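Local coordinates for protein EmGH1 (Erythrobacter marinus, PDB 5Z87) that probably hydrolyses beta-glucosidic bonds, and perhaps beta-xylosidic and alpha-L-arabinofuranosidic ones, at residues 142-147 / 411-416; 599-604 / 623-628. All blocks are in the same frame, centred on the assembly; numbering follows the deposited sequence.

How the contacts relate
The two contacts are neighbours in the buried interior of the chain, their centres 9 Å apart, and follow one another in series along the sequence. Contact 1 sets residues 142-147, in the family's N-terminal TIM-barrel region, on helix 403-416; contact 2 joins strand 596-601 to the loop 623-628. They touch directly: Gln145 N lies 3.1 Å from Tyr602 O, a probable hydrogen bond, and Pro603 O packs 3.4 Å from Ala413 CB and 3.5 Å from Pro144 CG. Residues 599-604 thus touch both sides of contact 1. Both contacts lie away from the dithiothreitol pocket, although the Phe601 side chain is about 10 Å from a bound magnesium ion.

Contact 1. Residues 142-147 / 411-416; sequences QFPQAM and RMAEES
Pro144 lays its ring against Met412 and Ala413, late in helix 403-416, and packing around this proline carries the contact between 142-147 and 411-416. Its CG does most of the touching, 4.0 Å from Met412 CG and 3.9 Å from Ala413 N, while CD lies beside the same methionine stem. The ring and the methionine chain cross obliquely. Met412 CB already points at the proline from the backbone, and with CG anti to the backbone N (chi1 -170°) the next carbon comes alongside the ring as well; bends at the next two torsions then lead the sulfur end away. On the neighbouring residue, Ala413 CB stands 4.3 Å from Pro144 CG. Replacing Pro144 with a glycine would probably open a gap over Met412 CG and Ala413 and leave the loop freer to change its path. No hydrogen bond crosses the contact; the polar bonds instead fix each segment separately. Gln145, at the N-cap position of helix 146-150, turns OE1 back to accept from Ala146 N at 2.8 Å, the donor lying in the carbonyl plane on a lone pair. The NE2 of the same amide is held by Glu194 and the carbonyl of Gly451. Within the helix segment, Ser416 OG donates to Met412 O at 2.9 Å from about 45° above the carbonyl plane. Glu415 N reaches that oxygen from the opposite face, so two donors grip it. The preceding residue, Phe143, packs on Leu408 and Ala409 of helix 403-416 and on helix 155-171. Loop-on-helix packing of this kind joins the TIM-barrel region to the helix that leads into strand 418-422, an outermost strand of the mixed six-stranded sheet, in this family 3 glycoside hydrolase.

Contact 2. Residues 599-604 / 623-628; sequences DAFYPG and GKLPVT
Leu625 meets Phe601 at the rim of its ring: methyl CD2 approaches CE2 to 4.2 Å, near the ring plane, and the two side chains cross at about a right angle. Phe601 has CG anti to its carbonyl carbon (chi1 -81°), a setting that sends the ring towards 623-628. Leu625 CD2 also lies 4.5 Å from Asp599 OD2, a distant van der Waals approach to the carboxylate. Leu625 further packs on Leu420 and Tyr660, and Phe601 on Met147 and Ala148 of helix 146-150. The contact ties strand 596-601, next to the edge strand 418-422 in the mixed sheet of the family 3 C-terminal domain, to the loop that follows helix 607-615. No hydrogen bond crosses between the segments; on the loop side, Lys624 NZ forms a salt bridge with Asp705. Asp599 OD1 is hydrogen-bonded to His581 NE2 and takes a weak bond from Phe601 N at 3.4 Å. That oxygen also sits 3.6 Å above one face of the Phe601 ring, offset towards the rim, while the ring of His581 meets the phenylalanine with the planes inclined at about 35°.

Contact 1. Residues 142-147 / 411-416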
loop_
_atom_site.group_PDB
_atom_site.type_symbol
_atom_site.label_atom_id
_atom_site.label_comp_id
_atom_site.label_asym_id
_atom_site.label_seq_id
_atom_site.Cartn_x
_atom_site.Cartn_y
_atom_site.Cartn_z
ATOM N N GLN A 142 8.231 29.162 -18.185
ATOM C CA GLN A 142 7.570 27.988 -17.615
ATOM C C GLN A 142 7.772 26.792 -18.539
ATOM O O GLN A 142 7.069 26.641 -19.542
ATOM C CB GLN A 142 6.089 28.269 -17.399
ATOM C CG GLN A 142 5.856 29.288 -16.314
ATOM C CD GLN A 142 6.684 28.987 -15.078
ATOM O OE1 GLN A 142 6.375 28.060 -14.330
ATOM N NE2 GLN A 142 7.740 29.774 -14.852
ATOM N N PHE A 143 8.728 25.941 -18.197
ATOM C CA PHE A 143 8.992 24.737 -18.966
ATOM C C PHE A 143 7.911 23.681 -18.708
ATOM O O PHE A 143 7.021 23.861 -17.865
ATOM C CB PHE A 143 10.396 24.260 -18.624
ATOM C CG PHE A 143 11.460 25.242 -19.008
ATOM C CD1 PHE A 143 11.949 25.277 -20.310
ATOM C CD2 PHE A 143 11.959 26.150 -18.081
ATOM C CE1 PHE A 143 12.933 26.196 -20.680
ATOM C CE2 PHE A 143 12.947 27.068 -18.438
ATOM C CZ PHE A 143 13.434 27.092 -19.734
ATOM N N PRO A 144 7.907 22.571 -19.460
ATOM C CA PRO A 144 6.939 21.511 -19.149
ATOM C C PRO A 144 7.161 21.013 -17.726
ATOM O O PRO A 144 8.275 21.045 -17.200
ATOM C CB PRO A 144 7.245 20.422 -20.186
ATOM C CG PRO A 144 7.934 21.132 -21.305
ATOM C CD PRO A 144 8.717 22.231 -20.646
ATOM N N GLN A 145 6.079 20.574 -17.096
ATOM C CA GLN A 145 6.147 20.048 -15.742
ATOM C C GLN A 145 7.153 18.895 -15.663
ATOM O O GLN A 145 7.551 18.308 -16.674
ATOM C CB GLN A 145 4.751 19.614 -15.291
ATOM C CG GLN A 145 4.632 19.140 -13.844
ATOM C CD GLN A 145 5.124 20.172 -12.834
ATOM O OE1 GLN A 145 6.324 20.455 -12.736
ATOM N NE2 GLN A 145 4.199 20.713 -12.058
ATOM N N ALA A 146 7.587 18.584 -14.439
ATOM C CA ALA A 146 8.677 17.624 -14.261
ATOM C C ALA A 146 8.329 16.243 -14.847
ATOM O O ALA A 146 9.135 15.637 -15.567
ATOM C CB ALA A 146 9.039 17.536 -12.774
ATOM N N MET A 147 7.125 15.737 -14.573
ATOM C CA MET A 147 6.751 14.432 -15.131
ATOM C C MET A 147 6.659 14.476 -16.653
ATOM O O MET A 147 7.051 13.517 -17.328
ATOM C CB MET A 147 5.425 13.946 -14.546
ATOM C CG MET A 147 5.088 12.505 -14.969
ATOM S SD MET A 147 3.964 11.740 -13.798
ATOM C CE MET A 147 5.090 11.105 -12.553
ATOM N N ARG A 411 10.912 23.247 -27.680
ATOM C CA ARG A 411 11.586 22.018 -28.089
ATOM C C ARG A 411 11.448 20.914 -27.040
ATOM O O ARG A 411 11.354 19.728 -27.391
ATOM C CB ARG A 411 13.061 22.294 -28.383
ATOM C CG ARG A 411 13.333 22.760 -29.812
ATOM C CD ARG A 411 14.767 22.447 -30.251
ATOM N NE ARG A 411 15.760 22.777 -29.222
ATOM C CZ ARG A 411 16.719 21.954 -28.788
ATOM N NH1 ARG A 411 16.834 20.727 -29.299
ATOM N NH2 ARG A 411 17.572 22.360 -27.843
ATOM N N MET A 412 11.436 21.272 -25.753
ATOM C CA MET A 412 11.290 20.253 -24.720
ATOM C C MET A 412 9.925 19.578 -24.825
ATOM O O MET A 412 9.827 18.346 -24.799
ATOM C CB MET A 412 11.499 20.865 -23.337
ATOM C CG MET A 412 11.598 19.833 -22.212
ATOM S SD MET A 412 12.891 18.581 -22.457
ATOM C CE MET A 412 14.090 19.022 -21.232
ATOM N N ALA A 413 8.862 20.376 -24.989
ATOM C CA ALA A 413 7.530 19.814 -25.182
ATOM C C ALA A 413 7.480 18.886 -26.398
ATOM O O ALA A 413 6.913 17.785 -26.322
ATOM C CB ALA A 413 6.505 20.938 -25.311
ATOM N N GLU A 414 8.091 19.300 -27.518
ATOM C CA GLU A 414 8.137 18.458 -28.718
ATOM C C GLU A 414 8.807 17.107 -28.455
ATOM O O GLU A 414 8.494 16.117 -29.135
ATOM C CB GLU A 414 8.861 19.196 -29.865
ATOM C CG GLU A 414 8.122 20.476 -30.336
ATOM C CD GLU A 414 8.831 21.252 -31.461
ATOM O OE1 GLU A 414 10.050 21.065 -31.674
ATOM O OE2 GLU A 414 8.148 22.058 -32.138
ATOM N N GLU A 415 9.730 17.040 -27.491
ATOM C CA GLU A 415 10.401 15.784 -27.174
ATOM C C GLU A 415 9.647 14.954 -26.142
ATOM O O GLU A 415 9.960 13.773 -25.975
ATOM C CB GLU A 415 11.824 16.035 -26.648
ATOM C CG GLU A 415 12.783 16.698 -27.619
ATOM C CD GLU A 415 13.388 15.720 -28.611
ATOM O OE1 GLU A 415 13.615 14.549 -28.242
ATOM O OE2 GLU A 415 13.632 16.123 -29.767
ATOM N N SER A 416 8.670 15.540 -25.459
ATOM C CA SER A 416 8.039 14.934 -24.295
ATOM C C SER A 416 6.667 14.354 -24.568
ATOM O O SER A 416 6.297 13.356 -23.937
ATOM C CB SER A 416 7.892 15.968 -23.180
ATOM O OG SER A 416 9.166 16.433 -22.790
#

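Contact 2. Residues 599-604 / 623-628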
loop_
_atom_site.group_PDB
_atom_site.type_symbol
_atom_site.label_atom_id
_atom_site.label_comp_id
_atom_site.label_asym_id
_atom_site.label_seq_id
_atom_site.Cartn_x
_atom_site.Cartn_y
_atom_site.Cartn_z
ATOM N N ASP A 599 -0.506 12.114 -24.930
ATOM C CA ASP A 599 -0.413 12.409 -23.506
ATOM C C ASP A 599 0.612 13.518 -23.326
ATOM O O ASP A 599 1.813 13.302 -23.521
ATOM C CB ASP A 599 -0.044 11.175 -22.687
ATOM C CG ASP A 599 -0.457 11.311 -21.224
ATOM O OD1 ASP A 599 -0.561 12.470 -20.731
ATOM O OD2 ASP A 599 -0.690 10.263 -20.573
ATOM N N ALA A 600 0.136 14.708 -22.964
ATOM C CA ALA A 600 1.009 15.869 -22.882
ATOM C C ALA A 600 1.357 16.241 -21.453
ATOM O O ALA A 600 2.186 17.133 -21.248
ATOM C CB ALA A 600 0.363 17.075 -23.587
ATOM N N PHE A 601 0.748 15.572 -20.474
ATOM C CA PHE A 601 0.883 15.950 -19.079
ATOM C C PHE A 601 0.631 17.454 -18.942
ATOM O O PHE A 601 -0.489 17.912 -19.202
ATOM C CB PHE A 601 2.248 15.469 -18.559
ATOM C CG PHE A 601 2.236 13.997 -18.179
ATOM C CD1 PHE A 601 1.746 13.592 -16.938
ATOM C CD2 PHE A 601 2.625 13.021 -19.085
ATOM C CE1 PHE A 601 1.700 12.249 -16.589
ATOM C CE2 PHE A 601 2.576 11.671 -18.751
ATOM C CZ PHE A 601 2.121 11.282 -17.493
ATOM N N TYR A 602 1.623 18.234 -18.534
ATOM C CA TYR A 602 1.521 19.693 -18.615
ATOM C C TYR A 602 2.661 20.127 -19.509
ATOM O O TYR A 602 3.830 19.988 -19.113
ATOM C CB TYR A 602 1.604 20.366 -17.250
ATOM C CG TYR A 602 0.378 20.172 -16.386
ATOM C CD1 TYR A 602 -0.900 20.262 -16.924
ATOM C CD2 TYR A 602 0.495 19.876 -15.034
ATOM C CE1 TYR A 602 -2.028 20.093 -16.134
ATOM C CE2 TYR A 602 -0.619 19.720 -14.237
ATOM C CZ TYR A 602 -1.885 19.821 -14.795
ATOM O OH TYR A 602 -3.009 19.655 -14.010
ATOM N N PRO A 603 2.389 20.593 -20.731
ATOM C CA PRO A 603 3.463 20.727 -21.723
ATOM C C PRO A 603 4.171 22.081 -21.716
ATOM O O PRO A 603 4.916 22.400 -22.648
ATOM C CB PRO A 603 2.725 20.470 -23.043
ATOM C CG PRO A 603 1.355 20.964 -22.785
ATOM C CD PRO A 603 1.055 20.747 -21.334
ATOM N N GLY A 604 3.999 22.870 -20.666
ATOM C CA GLY A 604 4.762 24.099 -20.565
ATOM C C GLY A 604 4.138 25.227 -21.367
ATOM O O GLY A 604 3.055 25.103 -21.935
ATOM N N GLY A 623 7.953 10.915 -27.095
ATOM C CA GLY A 623 7.898 10.726 -25.660
ATOM C C GLY A 623 7.605 9.284 -25.282
ATOM O O GLY A 623 6.981 8.529 -26.029
ATOM N N LYS A 624 8.087 8.893 -24.100
ATOM C CA LYS A 624 7.846 7.575 -23.523
ATOM C C LYS A 624 7.325 7.747 -22.105
ATOM O O LYS A 624 7.703 8.689 -21.407
ATOM C CB LYS A 624 9.122 6.722 -23.499
ATOM C CG LYS A 624 9.774 6.507 -24.862
ATOM C CD LYS A 624 8.991 5.478 -25.666
ATOM C CE LYS A 624 9.844 4.850 -26.739
ATOM N NZ LYS A 624 9.094 3.810 -27.496
ATOM N N LEU A 625 6.455 6.836 -21.675
ATOM C CA LEU A 625 5.890 6.938 -20.326
ATOM C C LEU A 625 6.969 6.681 -19.275
ATOM O O LEU A 625 7.723 5.700 -19.389
ATOM C CB LEU A 625 4.738 5.957 -20.156
ATOM C CG LEU A 625 3.444 6.446 -20.807
ATOM C CD1 LEU A 625 2.379 5.364 -20.742
ATOM C CD2 LEU A 625 2.957 7.743 -20.149
ATOM N N PRO A 626 7.116 7.552 -18.274
ATOM C CA PRO A 626 8.066 7.288 -17.179
ATOM C C PRO A 626 7.420 6.629 -15.966
ATOM O O PRO A 626 8.095 6.481 -14.935
ATOM C CB PRO A 626 8.547 8.699 -16.832
ATOM C CG PRO A 626 7.272 9.541 -17.013
ATOM C CD PRO A 626 6.529 8.905 -18.178
ATOM N N VAL A 627 6.142 6.273 -16.072
ATOM C CA VAL A 627 5.412 5.513 -15.070
ATOM C C VAL A 627 4.675 4.395 -15.790
ATOM O O VAL A 627 4.499 4.421 -17.011
ATOM C CB VAL A 627 4.402 6.384 -14.297
ATOM C CG1 VAL A 627 5.100 7.346 -13.370
ATOM C CG2 VAL A 627 3.496 7.129 -15.299
ATOM N N THR A 628 4.210 3.422 -15.013
ATOM C CA THR A 628 3.246 2.449 -15.499
ATOM C C THR A 628 1.855 3.038 -15.316
ATOM O O THR A 628 1.581 3.681 -14.302
ATOM C CB THR A 628 3.370 1.124 -14.737
ATOM O OG1 THR A 628 4.617 0.513 -15.058
ATOM C CG2 THR A 628 2.239 0.154 -15.113
#